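Local coordinates for xylooligosaccharide oxidase (Myceliophthora thermophila, PDB 5L6G), which oxidises the C1 hydroxyl of xylooligosaccharides and some other sugars to lactones, using a bicovalently bound FAD and reducing oxygen to hydrogen peroxide, at residues 29-34 with 77-82; 84-89 with 105-110; 189-194 with 484-489. All blocks are in the same frame, centred on the assembly; numbering follows the deposited sequence.

Contact 1: residues 29-34 with 77-82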
loop_
_atom_site.group_PDB
_atom_site.type_symbol
_atom_site.label_atom_id
_atom_site.label_comp_id
_atom_site.label_asym_id
_atom_site.label_seq_id
_atom_site.Cartn_x
_atom_site.Cartn_y
_atom_site.Cartn_z
ATOM N N GLU A 29 -16.130 28.235 8.908
ATOM C CA GLU A 29 -16.382 28.970 10.124
ATOM C C GLU A 29 -16.143 28.108 11.357
ATOM O O GLU A 29 -15.622 28.596 12.348
ATOM C CB GLU A 29 -17.810 29.496 10.126
ATOM C CG GLU A 29 -18.092 30.511 9.037
ATOM C CD GLU A 29 -17.030 31.607 8.943
ATOM O OE1 GLU A 29 -16.678 32.216 9.989
ATOM O OE2 GLU A 29 -16.542 31.850 7.805
ATOM N N CYS A 30 -16.537 26.840 11.302
ATOM C CA CYS A 30 -16.318 25.944 12.447
ATOM C C CYS A 30 -14.817 25.812 12.735
ATOM O O CYS A 30 -14.359 25.936 13.871
ATOM C CB CYS A 30 -16.894 24.553 12.184
ATOM S SG CYS A 30 -16.877 23.537 13.670
ATOM N N LEU A 31 -14.056 25.566 11.685
ATOM C CA LEU A 31 -12.613 25.376 11.833
ATOM C C LEU A 31 -11.928 26.641 12.350
ATOM O O LEU A 31 -11.019 26.571 13.188
ATOM C CB LEU A 31 -12.021 24.944 10.493
ATOM C CG LEU A 31 -12.455 23.556 10.001
ATOM C CD1 LEU A 31 -12.033 23.350 8.550
ATOM C CD2 LEU A 31 -11.883 22.438 10.868
ATOM N N LYS A 32 -12.396 27.795 11.880
ATOM C CA LYS A 32 -11.831 29.063 12.296
ATOM C C LYS A 32 -12.088 29.265 13.786
ATOM O O LYS A 32 -11.151 29.536 14.536
ATOM C CB LYS A 32 -12.442 30.205 11.491
ATOM C CG LYS A 32 -11.793 31.554 11.721
ATOM C CD LYS A 32 -12.370 32.564 10.748
ATOM C CE LYS A 32 -11.980 33.986 11.114
ATOM N NZ LYS A 32 -10.520 34.201 10.888
ATOM N N ASN A 33 -13.343 29.106 14.216
ATOM C CA ASN A 33 -13.671 29.290 15.640
ATOM C C ASN A 33 -12.928 28.277 16.488
ATOM O O ASN A 33 -12.525 28.579 17.603
ATOM C CB ASN A 33 -15.165 29.162 15.941
ATOM C CG ASN A 33 -15.449 29.144 17.438
ATOM O OD1 ASN A 33 -15.278 30.153 18.127
ATOM N ND2 ASN A 33 -15.852 27.989 17.954
ATOM N N ALA A 34 -12.725 27.076 15.944
ATOM C CA ALA A 34 -12.000 26.017 16.665
ATOM C C ALA A 34 -10.474 26.171 16.634
ATOM O O ALA A 34 -9.770 25.355 17.218
ATOM C CB ALA A 34 -12.410 24.639 16.162
ATOM N N VAL A 77 -12.131 17.019 13.174
ATOM C CA VAL A 77 -13.100 15.930 13.144
ATOM C C VAL A 77 -14.443 16.367 13.736
ATOM O O VAL A 77 -15.510 16.134 13.141
ATOM C CB VAL A 77 -12.574 14.709 13.893
ATOM C CG1 VAL A 77 -13.695 13.706 14.174
ATOM C CG2 VAL A 77 -11.461 14.057 13.083
ATOM N N LEU A 78 -14.393 17.026 14.892
ATOM C CA LEU A 78 -15.607 17.468 15.542
ATOM C C LEU A 78 -16.384 18.449 14.679
ATOM O O LEU A 78 -17.629 18.424 14.665
ATOM C CB LEU A 78 -15.277 18.121 16.867
ATOM C CG LEU A 78 -14.902 17.129 17.951
ATOM C CD1 LEU A 78 -14.086 17.821 19.045
ATOM C CD2 LEU A 78 -16.172 16.512 18.537
ATOM N N CYS A 79 -15.648 19.296 13.962
ATOM C CA CYS A 79 -16.266 20.293 13.095
ATOM C C CYS A 79 -17.059 19.626 11.973
ATOM O O CYS A 79 -18.202 19.996 11.709
ATOM C CB CYS A 79 -15.225 21.261 12.540
ATOM S SG CYS A 79 -14.984 22.656 13.649
ATOM N N ALA A 80 -16.441 18.636 11.340
ATOM C CA ALA A 80 -17.108 17.835 10.326
ATOM C C ALA A 80 -18.361 17.205 10.879
ATOM O O ALA A 80 -19.395 17.228 10.229
ATOM C CB ALA A 80 -16.192 16.759 9.800
ATOM N N ALA A 81 -18.258 16.617 12.059
ATOM C CA ALA A 81 -19.413 15.992 12.695
ATOM C C ALA A 81 -20.522 17.010 12.979
ATOM O O ALA A 81 -21.686 16.747 12.697
ATOM C CB ALA A 81 -19.011 15.304 13.980
ATOM N N GLU A 82 -20.150 18.137 13.579
ATOM C CA GLU A 82 -21.094 19.184 13.940
ATOM C C GLU A 82 -21.767 19.811 12.708
ATOM O O GLU A 82 -22.974 20.035 12.694
ATOM C CB GLU A 82 -20.366 20.240 14.804
ATOM C CG GLU A 82 -21.107 21.535 15.095
ATOM C CD GLU A 82 -20.257 22.483 15.940
ATOM O OE1 GLU A 82 -19.319 22.000 16.625
ATOM O OE2 GLU A 82 -20.514 23.708 15.897
#
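Cys30 and Cys79 face each other across the gap between two helices and are joined SG to SG at 2.1 Å, a disulfide. Both CB atoms point at the opposite helix, and the C-S-S-C torsion of -83° is close to perpendicular, as an unstrained disulfide prefers. The negative sign gives the bridge a left-handed twist. On Cys30 the sulfur stands anti to the backbone N (chi1 -171°), which sends it straight out toward helix 77-82.

The bridge ties the short N-terminal helix 26-33, through a residue in its middle, to helix 70-83 of the PCMH-type FAD-binding domain. The short helical segments run closer to antiparallel than to perpendicular, 143° between their directions, with axes 9.3 Å apart at closest approach. At the cysteines the CA atoms of Cys30 and Cys79 come within 5.7 Å.

Apolar groups on 29-34 pack around the Cys79 side chain. Leu31 brings the CD2 branch against Cys79 CB at 3.9 Å, while its other methyl, CD1, packs on Leu108 of strand 108-111. Ala34 sets its CB 4.1 Å from Cys79 SG. Toward solvent, the extended side chain of Glu82 carries its carboxylate alongside the bridge, with OE1 4.1 Å from Cys30 SG, a loose approach with no bond, on the exposed side. Cys30 also touches Val83, the residue after Glu82 in helix 70-83.

Contact 2: residues 84-89 with 105-110. With FAD (flavin-adenine dinucleotide), chain D.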
loop_
_atom_site.group_PDB
_atom_site.type_symbol
_atom_site.label_atom_id
_atom_site.label_comp_id
_atom_site.label_asym_id
_atom_site.label_seq_id
_atom_site.Cartn_x
_atom_site.Cartn_y
_atom_site.Cartn_z
ATOM N N GLY A 84 -21.747 18.554 9.523
ATOM C CA GLY A 84 -22.453 17.527 8.776
ATOM C C GLY A 84 -21.843 17.347 7.412
ATOM O O GLY A 84 -22.542 17.339 6.401
ATOM N N VAL A 85 -20.519 17.216 7.382
ATOM C CA VAL A 85 -19.802 16.863 6.183
ATOM C C VAL A 85 -18.917 15.675 6.555
ATOM O O VAL A 85 -18.659 15.412 7.729
ATOM C CB VAL A 85 -18.970 18.044 5.594
ATOM C CG1 VAL A 85 -19.885 19.212 5.178
ATOM C CG2 VAL A 85 -17.903 18.535 6.568
ATOM N N LYS A 86 -18.504 14.930 5.549
ATOM C CA LYS A 86 -17.628 13.798 5.752
ATOM C C LYS A 86 -16.213 14.328 5.902
ATOM O O LYS A 86 -15.934 15.459 5.487
ATOM C CB LYS A 86 -17.728 12.841 4.574
ATOM C CG LYS A 86 -19.123 12.300 4.342
ATOM C CD LYS A 86 -19.666 11.555 5.545
ATOM C CE LYS A 86 -21.019 10.930 5.217
ATOM N NZ LYS A 86 -21.578 10.121 6.339
ATOM N N ALA A 87 -15.335 13.535 6.521
ATOM C CA ALA A 87 -13.956 13.940 6.729
ATOM C C ALA A 87 -13.046 12.783 6.442
ATOM O O ALA A 87 -13.369 11.650 6.803
ATOM C CB ALA A 87 -13.750 14.408 8.163
ATOM N N ASN A 88 -11.914 13.042 5.785
ATOM C CA ASN A 88 -10.913 12.001 5.578
ATOM C C ASN A 88 -9.528 12.537 5.819
ATOM O O ASN A 88 -9.237 13.637 5.400
ATOM C CB ASN A 88 -10.981 11.465 4.137
ATOM C CG ASN A 88 -12.380 11.149 3.717
ATOM O OD1 ASN A 88 -13.099 12.021 3.207
ATOM N ND2 ASN A 88 -12.817 9.927 3.993
ATOM N N PRO A 89 -8.657 11.740 6.447
ATOM C CA PRO A 89 -7.264 12.106 6.543
ATOM C C PRO A 89 -6.539 11.888 5.230
ATOM O O PRO A 89 -6.846 10.947 4.501
ATOM C CB PRO A 89 -6.726 11.150 7.602
ATOM C CG PRO A 89 -7.575 9.955 7.472
ATOM C CD PRO A 89 -8.924 10.434 7.064
ATOM N N ASP A 105 -16.208 14.868 -4.352
ATOM C CA ASP A 105 -16.089 16.263 -3.936
ATOM C C ASP A 105 -16.752 16.442 -2.585
ATOM O O ASP A 105 -17.610 15.655 -2.208
ATOM C CB ASP A 105 -16.782 17.209 -4.929
ATOM C CG ASP A 105 -16.114 17.247 -6.279
ATOM O OD1 ASP A 105 -14.898 16.964 -6.379
ATOM O OD2 ASP A 105 -16.817 17.587 -7.267
ATOM N N GLY A 106 -16.360 17.482 -1.867
ATOM C CA GLY A 106 -17.153 17.980 -0.755
ATOM C C GLY A 106 -16.885 17.419 0.629
ATOM O O GLY A 106 -17.696 17.633 1.518
ATOM N N HIS A 107 -15.765 16.717 0.824
ATOM C CA HIS A 107 -15.379 16.271 2.176
ATOM C C HIS A 107 -14.399 17.254 2.766
ATOM O O HIS A 107 -13.705 17.973 2.044
ATOM C CB HIS A 107 -14.667 14.919 2.139
ATOM C CG HIS A 107 -15.528 13.790 1.686
ATOM N ND1 HIS A 107 -15.300 12.485 2.073
ATOM C CD2 HIS A 107 -16.639 13.771 0.912
ATOM C CE1 HIS A 107 -16.212 11.706 1.518
ATOM N NE2 HIS A 107 -17.033 12.461 0.806
ATOM N N LEU A 108 -14.335 17.264 4.091
ATOM C CA LEU A 108 -13.242 17.909 4.792
ATOM C C LEU A 108 -12.035 17.013 4.650
ATOM O O LEU A 108 -12.110 15.838 4.981
ATOM C CB LEU A 108 -13.563 18.062 6.272
ATOM C CG LEU A 108 -12.394 18.498 7.148
ATOM C CD1 LEU A 108 -11.923 19.891 6.762
ATOM C CD2 LEU A 108 -12.796 18.454 8.613
ATOM N N VAL A 109 -10.939 17.565 4.176
ATOM C CA VAL A 109 -9.702 16.835 4.092
ATOM C C VAL A 109 -8.820 17.293 5.231
ATOM O O VAL A 109 -8.548 18.488 5.375
ATOM C CB VAL A 109 -9.013 17.049 2.736
ATOM C CG1 VAL A 109 -7.617 16.435 2.758
ATOM C CG2 VAL A 109 -9.861 16.430 1.647
ATOM N N VAL A 110 -8.401 16.337 6.043
ATOM C CA VAL A 110 -7.504 16.612 7.156
ATOM C C VAL A 110 -6.122 16.283 6.641
ATOM O O VAL A 110 -5.698 15.129 6.637
ATOM C CB VAL A 110 -7.897 15.792 8.395
ATOM C CG1 VAL A 110 -6.980 16.103 9.580
ATOM C CG2 VAL A 110 -9.358 16.086 8.716
HETATM P PA FAD D . -3.520 8.798 1.219
HETATM O O1A FAD D . -3.132 10.022 2.015
HETATM O O2A FAD D . -4.151 9.039 -0.116
HETATM O O5B FAD D . -4.347 7.807 2.117
HETATM C C5B FAD D . -4.829 6.539 1.664
HETATM C C4B FAD D . -5.983 6.091 2.533
HETATM O O4B FAD D . -5.538 5.976 3.887
HETATM C C3B FAD D . -7.132 7.085 2.544
HETATM O O3B FAD D . -8.347 6.391 2.733
HETATM C C2B FAD D . -6.851 7.926 3.763
HETATM O O2B FAD D . -7.996 8.601 4.269
HETATM C C1B FAD D . -6.275 6.893 4.704
HETATM N N9A FAD D . -5.391 7.527 5.685
HETATM C C8A FAD D . -4.326 8.293 5.467
HETATM N N7A FAD D . -3.784 8.707 6.638
HETATM C C5A FAD D . -4.536 8.163 7.594
HETATM C C6A FAD D . -4.537 8.220 9.054
HETATM N N6A FAD D . -3.558 8.935 9.639
HETATM N N1A FAD D . -5.516 7.557 9.704
HETATM C C2A FAD D . -6.461 6.843 9.088
HETATM N N3A FAD D . -6.519 6.747 7.727
HETATM C C4A FAD D . -5.586 7.389 6.971
HETATM N N1 FAD D . 2.042 0.169 -1.809
HETATM C C2 FAD D . 2.710 -0.959 -1.410
HETATM O O2 FAD D . 2.111 -1.802 -0.685
HETATM N N3 FAD D . 4.007 -1.157 -1.754
HETATM C C4 FAD D . 4.712 -0.265 -2.491
HETATM O O4 FAD D . 5.920 -0.436 -2.821
HETATM C C4X FAD D . 4.057 0.972 -2.965
HETATM N N5 FAD D . 4.686 1.923 -3.715
HETATM C C5X FAD D . 4.068 3.092 -4.126
HETATM C C6 FAD D . 4.732 4.076 -4.871
HETATM C C7 FAD D . 4.046 5.233 -5.275
HETATM C C7M FAD D . 4.793 6.256 -6.094
HETATM C C8 FAD D . 2.615 5.466 -4.876
HETATM C C8M FAD D . 1.870 6.746 -5.237
HETATM C C9 FAD D . 1.983 4.481 -4.124
HETATM C C9A FAD D . 2.641 3.297 -3.746
HETATM N N10 FAD D . 1.998 2.276 -2.997
HETATM C C10 FAD D . 2.646 1.112 -2.578
HETATM C "C1'" FAD D . 0.602 2.384 -2.587
HETATM C "C2'" FAD D . 0.449 2.990 -1.229
HETATM O "O2'" FAD D . 0.757 1.971 -0.273
HETATM C "C3'" FAD D . -1.017 3.360 -1.094
HETATM O "O3'" FAD D . -1.419 4.260 -2.133
HETATM C "C4'" FAD D . -1.227 4.015 0.274
HETATM O "O4'" FAD D . -2.559 3.730 0.723
HETATM C "C5'" FAD D . -0.964 5.495 0.169
HETATM O "O5'" FAD D . -0.793 6.044 1.478
HETATM P P FAD D . -0.851 7.616 1.615
HETATM O O1P FAD D . -0.859 8.027 3.053
HETATM O O2P FAD D . 0.184 8.240 0.734
HETATM O O3P FAD D . -2.215 7.941 0.841
HETATM O O HOH W 1 -19.212 15.784 2.770
#
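Strands 87-90 and 108-111 are parallel neighbours in the small mixed sheet of the PCMH-type FAD-binding domain, and 87-90 is an outermost strand of that sheet. Ala87 pairs with Leu108, Asn88 with Val109 and Pro89 with Val110. Three backbone bonds fix this register: Leu108 N to Lys86 O (2.8 Å), Asn88 N to Leu108 O (2.9 Å) and Val110 N to Asn88 O (2.9 Å). Ahead of the Ala87-Leu108 pair, a water accepts from Lys86 N and donates to Gly106 O.

His107 is held on two sides. Over one face of its imidazole, Lys86 CB lies 3.5 Å from the ring centroid and 12° off the normal, a CH-pi contact, while the lysine's ammonium goes on to Glu484 O. At the ring edge, ND1 donates to Asn88 OD1 at a short 2.5 Å, in the carbonyl plane, with amide and ring only 19° apart. Glu104 takes NE2, so both ring nitrogens are engaged and rotation of the ring is fixed. The Asn88 amide is likewise held, its ND2 bonding Tyr487 O. Farther along the strand, Pro89 CG sits 3.3 Å from FAD C4A of the adenine, and the ribose hydroxyl O2B donates to Pro89 O at 2.6 Å.

Contact 3: residues 189-194 with 484-489. With NAG (2-acetamido-2-deoxy-beta-D-glucopyranose), chain C.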
loop_
_atom_site.group_PDB
_atom_site.type_symbol
_atom_site.label_atom_id
_atom_site.label_comp_id
_atom_site.label_asym_id
_atom_site.label_seq_id
_atom_site.Cartn_x
_atom_site.Cartn_y
_atom_site.Cartn_z
ATOM N N VAL A 189 -7.887 9.473 16.733
ATOM C CA VAL A 189 -9.007 10.393 16.931
ATOM C C VAL A 189 -10.237 9.738 16.327
ATOM O O VAL A 189 -10.288 9.501 15.118
ATOM C CB VAL A 189 -8.761 11.734 16.217
ATOM C CG1 VAL A 189 -9.937 12.690 16.409
ATOM C CG2 VAL A 189 -7.472 12.349 16.748
ATOM N N LEU A 190 -11.216 9.442 17.162
ATOM C CA LEU A 190 -12.455 8.817 16.703
ATOM C C LEU A 190 -13.433 9.837 16.127
ATOM O O LEU A 190 -13.240 11.037 16.260
ATOM C CB LEU A 190 -13.109 8.060 17.859
ATOM C CG LEU A 190 -12.240 7.001 18.528
ATOM C CD1 LEU A 190 -13.003 6.347 19.677
ATOM C CD2 LEU A 190 -11.794 5.952 17.548
ATOM N N ALA A 191 -14.502 9.326 15.509
ATOM C CA ALA A 191 -15.467 10.144 14.809
ATOM C C ALA A 191 -16.092 11.217 15.683
ATOM O O ALA A 191 -16.449 12.272 15.177
ATOM C CB ALA A 191 -16.558 9.265 14.196
ATOM N N ASN A 192 -16.223 10.949 16.981
ATOM C CA ASN A 192 -16.764 11.937 17.920
ATOM C C ASN A 192 -15.701 12.759 18.657
ATOM O O ASN A 192 -15.984 13.368 19.688
ATOM C CB ASN A 192 -17.676 11.255 18.942
ATOM C CG ASN A 192 -16.954 10.215 19.784
ATOM O OD1 ASN A 192 -15.714 10.098 19.781
ATOM N ND2 ASN A 192 -17.746 9.435 20.523
ATOM N N GLY A 193 -14.485 12.794 18.128
ATOM C CA GLY A 193 -13.421 13.571 18.741
ATOM C C GLY A 193 -12.691 12.917 19.902
ATOM O O GLY A 193 -11.685 13.457 20.359
ATOM N N SER A 194 -13.162 11.766 20.380
ATOM C CA SER A 194 -12.453 11.038 21.445
ATOM C C SER A 194 -11.078 10.574 20.997
ATOM O O SER A 194 -10.867 10.241 19.817
ATOM C CB SER A 194 -13.243 9.809 21.921
ATOM O OG SER A 194 -14.380 10.175 22.678
ATOM N N GLU A 484 -20.663 7.061 9.926
ATOM C CA GLU A 484 -19.796 7.043 8.759
ATOM C C GLU A 484 -19.244 8.419 8.445
ATOM O O GLU A 484 -19.246 8.875 7.294
ATOM C CB GLU A 484 -20.499 6.468 7.530
ATOM C CG GLU A 484 -21.064 5.074 7.746
ATOM C CD GLU A 484 -21.550 4.470 6.458
ATOM O OE1 GLU A 484 -20.713 4.179 5.596
ATOM O OE2 GLU A 484 -22.764 4.319 6.301
ATOM N N LEU A 485 -18.769 9.086 9.482
ATOM C CA LEU A 485 -18.085 10.348 9.287
ATOM C C LEU A 485 -16.915 10.212 8.322
ATOM O O LEU A 485 -16.664 11.112 7.514
ATOM C CB LEU A 485 -17.579 10.908 10.618
ATOM C CG LEU A 485 -16.929 12.283 10.493
ATOM C CD1 LEU A 485 -17.985 13.318 10.167
ATOM C CD2 LEU A 485 -16.215 12.674 11.769
ATOM N N PHE A 486 -16.202 9.094 8.412
ATOM C CA PHE A 486 -15.015 8.867 7.584
ATOM C C PHE A 486 -15.315 8.169 6.259
ATOM O O PHE A 486 -14.458 7.502 5.699
ATOM C CB PHE A 486 -13.980 8.085 8.391
ATOM C CG PHE A 486 -13.567 8.784 9.654
ATOM C CD1 PHE A 486 -12.978 10.043 9.597
ATOM C CD2 PHE A 486 -13.760 8.198 10.887
ATOM C CE1 PHE A 486 -12.576 10.705 10.756
ATOM C CE2 PHE A 486 -13.374 8.850 12.046
ATOM C CZ PHE A 486 -12.780 10.103 11.983
ATOM N N TYR A 487 -16.516 8.396 5.747
ATOM C CA TYR A 487 -17.001 7.759 4.544
ATOM C C TYR A 487 -16.116 8.067 3.357
ATOM O O TYR A 487 -15.637 9.178 3.198
ATOM C CB TYR A 487 -18.439 8.234 4.238
ATOM C CG TYR A 487 -18.907 7.773 2.887
ATOM C CD1 TYR A 487 -19.410 6.499 2.719
ATOM C CD2 TYR A 487 -18.755 8.580 1.755
ATOM C CE1 TYR A 487 -19.814 6.049 1.482
ATOM C CE2 TYR A 487 -19.159 8.139 0.508
ATOM C CZ TYR A 487 -19.668 6.860 0.373
ATOM O OH TYR A 487 -20.064 6.378 -0.857
ATOM N N TYR A 488 -15.895 7.047 2.540
ATOM C CA TYR A 488 -15.453 7.218 1.179
ATOM C C TYR A 488 -16.110 6.087 0.398
ATOM O O TYR A 488 -16.671 5.192 1.010
ATOM C CB TYR A 488 -13.940 7.246 1.043
ATOM C CG TYR A 488 -13.190 6.041 1.547
ATOM C CD1 TYR A 488 -12.845 5.922 2.888
ATOM C CD2 TYR A 488 -12.766 5.070 0.677
ATOM C CE1 TYR A 488 -12.095 4.838 3.352
ATOM C CE2 TYR A 488 -12.031 3.982 1.130
ATOM C CZ TYR A 488 -11.706 3.868 2.468
ATOM O OH TYR A 488 -10.940 2.784 2.876
ATOM N N PRO A 489 -16.085 6.151 -0.939
ATOM C CA PRO A 489 -16.949 5.241 -1.717
ATOM C C PRO A 489 -16.651 3.747 -1.593
ATOM O O PRO A 489 -17.491 2.936 -1.950
ATOM C CB PRO A 489 -16.750 5.735 -3.147
ATOM C CG PRO A 489 -16.518 7.211 -2.962
ATOM C CD PRO A 489 -15.593 7.259 -1.783
HETATM C C1 NAG C . -17.201 8.407 21.373
HETATM C C2 NAG C . -18.173 8.319 22.550
HETATM C C3 NAG C . -17.817 7.214 23.520
HETATM C C4 NAG C . -17.564 5.935 22.752
HETATM C C5 NAG C . -16.630 6.144 21.559
HETATM C C6 NAG C . -16.536 4.865 20.727
HETATM C C7 NAG C . -19.384 10.290 23.249
HETATM C C8 NAG C . -19.433 11.552 24.071
HETATM N N2 NAG C . -18.278 9.554 23.299
HETATM O O3 NAG C . -18.839 7.059 24.492
HETATM O O4 NAG C . -16.941 5.048 23.653
HETATM O O5 NAG C . -17.148 7.163 20.730
HETATM O O6 NAG C . -17.738 4.712 20.002
HETATM O O7 NAG C . -20.347 9.971 22.552
#
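Ala191 meets Leu485 and Phe486 through van der Waals contacts, with no hydrogen bond between the two segments, two type I turns touching at their corners: Leu190 to Gly193 in one, Glu484 to Tyr487 in the other. The methyl of Ala191 is 4.1 Å from Leu485 CB and 3.9 Å from Phe486 CE2, so it touches both side chains. Leu485, with CG anti to its own amide nitrogen (chi1 -176°), sends CD2 to within 3.4 Å of Ala191 O. That same methyl lies over one face of the Phe486 ring, toward its rim. The ring turns its CE2 and CZ corner to the backbone of 189-191, with CE2 3.7 Å from Ala191 N and the carbonyl carbon of Leu190 near the ring plane.

The polar bonds are local to each segment. Gly193 N closes the first turn on Leu190 O, and Gly193 itself adopts a positive phi of 82°. Asn192 OD1 accepts from Ser194 N at 3.1 Å, making an Asx turn. A weak bond, Tyr487 N to Glu484 O, closes the other turn.

A covalent bond joins Asn192 ND2 to C1 of N-acetylglucosamine at 1.4 Å, the N-glycosylation site. Leu190 CD1 lies 4.0 Å from NAG C6, against the sugar.

Asp481 accepts from the backbone N of both Leu485 and Phe486. The first turn closes the hairpin of strands 183-189 and 195-199 in the PCMH-type FAD-binding region, and packs on a berberine-like C-terminal segment that follows helix 470-480. Helix 70-83 packs against both: Val77 touches Leu485, and Gln74 bonds Gly193 O.

Overall arrangement
Helix 70-83 forms part of contact 1 and borders the other two: it carries Cys79, leads by way of Gly84 into the edge strand of contact 2, and offers Val77 to both segments of contact 3. Contacts 2 and 3 are buried, with centres about 9 Å apart, whereas contact 1 is only partly buried, its centre about 30 Å from the centre of the chain. Their chemistry differs accordingly: a covalent bridge near the surface, backbone pairing beside the cofactor, and apolar turn packing near a glycan. Leu485 O accepts from Ala87 N, and Ala80 packs on Ala87 and Leu108, so the C-terminal 484-489 segment and the helix both adjoin the sheet of contact 2.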